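Local coordinates for protein PmoF1 (Methylocystis sp. ATCC 49242, PDB 6P1E) that binds copper through a PCuAC domain and is probably a copper chaperone in a methane-oxidizing bacterium, at residues H57-A60 against K61-A64. Residues are numbered along the deposited sequence; the frame is centred on the assembly and turned at random.
Sequences HGDA and KNLA
D59 opens a tight turn and bends its carboxylate back to it, where OD1 accepts the backbone N-H of K61 at 3.1 Å. The donor comes from above the carboxylate plane, 49° out of it, and the reach is possible because CG stands anti to the backbone N (chi1 -176°), on the carbonyl side. Bonding from an aspartate side chain to the N-H two residues on is the mark of an Asx turn. Here it overlaps a type I beta turn from D59 to N62, whose closing bond, N62 N to D59 O at 3.0 Å, is weak. An aspartate suits this place because its short side chain ends in an acceptor; an alanine here would probably leave the K61 N-H without this mate and the turn less firmly set. A60 and K61 fill the two corner positions, the K61 chain extended beyond CG and its NZ 6.7 Å from D59 OD1, too far for a salt bridge. Beside the carboxylate lies the N62 side chain, pointing the same way, its amide plane turned 70° from the carboxylate. The branched L63 side chain lies against the turn's backbone: CD2, 3.4 Å from D59 O and also near A60 CA, covers the D59-A60 link. A water bridges D59 and N62, accepting from D59 N at 3.0 Å and lying 2.8 Å from N62 O, to which it can donate. Farther back, the H57 ring lies close to L63 O, but ND1 makes its hydrogen bond with L65 O. H57 ends strand 51-57, paired by backbone bonds and a ring contact with Y85 of strand 75-91; from there this surface loop runs on toward strand 69-71.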
loop_
_atom_site.group_PDB
_atom_site.type_symbol
_atom_site.label_atom_id
_atom_site.label_comp_id
_atom_site.label_asym_id
_atom_site.label_seq_id
_atom_site.Cartn_x
_atom_site.Cartn_y
_atom_site.Cartn_z
ATOM N N HIS B 57 3.811 15.883 -0.792
ATOM C CA HIS B 57 5.093 15.798 -0.112
ATOM C C HIS B 57 5.876 14.678 -0.778
ATOM O O HIS B 57 5.930 13.558 -0.273
ATOM C CB HIS B 57 4.900 15.526 1.384
ATOM C CG HIS B 57 4.231 16.645 2.119
ATOM N ND1 HIS B 57 4.865 17.835 2.405
ATOM C CD2 HIS B 57 2.981 16.752 2.629
ATOM C CE1 HIS B 57 4.034 18.627 3.060
ATOM N NE2 HIS B 57 2.884 17.994 3.207
ATOM N N GLY B 58 6.490 14.988 -1.917
ATOM C CA GLY B 58 7.021 13.960 -2.794
ATOM C C GLY B 58 8.508 13.716 -2.644
ATOM O O GLY B 58 9.073 12.876 -3.348
ATOM N N ASP B 59 9.137 14.432 -1.716
ATOM C CA ASP B 59 10.554 14.240 -1.420
ATOM C C ASP B 59 10.664 13.427 -0.134
ATOM O O ASP B 59 10.470 13.952 0.961
ATOM C CB ASP B 59 11.274 15.585 -1.281
ATOM C CG ASP B 59 12.772 15.433 -1.063
ATOM O OD1 ASP B 59 13.265 14.287 -0.981
ATOM O OD2 ASP B 59 13.461 16.469 -0.971
ATOM N N ALA B 60 10.963 12.139 -0.278
ATOM C CA ALA B 60 11.003 11.224 0.858
ATOM C C ALA B 60 12.065 11.610 1.884
ATOM O O ALA B 60 11.922 11.325 3.074
ATOM C CB ALA B 60 11.245 9.803 0.370
ATOM N N LYS B 61 13.126 12.261 1.420
ATOM C CA LYS B 61 14.228 12.646 2.293
ATOM C C LYS B 61 13.861 13.869 3.126
ATOM O O LYS B 61 14.433 14.092 4.191
ATOM C CB LYS B 61 15.494 12.906 1.474
ATOM C CG LYS B 61 16.023 11.651 0.807
ATOM C CD LYS B 61 17.268 11.906 -0.018
ATOM C CE LYS B 61 17.764 10.615 -0.648
ATOM N NZ LYS B 61 18.970 10.820 -1.492
ATOM N N ASN B 62 12.919 14.663 2.626
ATOM C CA ASN B 62 12.414 15.816 3.364
ATOM C C ASN B 62 10.907 15.975 3.230
ATOM O O ASN B 62 10.426 16.749 2.400
ATOM C CB ASN B 62 13.110 17.082 2.867
ATOM C CG ASN B 62 14.564 17.133 3.266
ATOM O OD1 ASN B 62 14.895 17.531 4.380
ATOM N ND2 ASN B 62 15.443 16.736 2.360
ATOM N N LEU B 63 10.171 15.279 4.088
ATOM C CA LEU B 63 8.721 15.199 3.976
ATOM C C LEU B 63 7.994 16.448 4.464
ATOM O O LEU B 63 6.799 16.601 4.219
ATOM C CB LEU B 63 8.212 13.975 4.736
ATOM C CG LEU B 63 8.587 12.622 4.123
ATOM C CD1 LEU B 63 8.135 11.480 5.013
ATOM C CD2 LEU B 63 7.979 12.473 2.733
ATOM N N ALA B 64 8.703 17.345 5.141
ATOM C CA ALA B 64 8.087 18.587 5.589
ATOM C C ALA B 64 7.860 19.515 4.401
ATOM O O ALA B 64 6.955 20.348 4.411
ATOM C CB ALA B 64 8.958 19.267 6.641
HETATM O O HOH W 1 8.402 16.261 0.483
#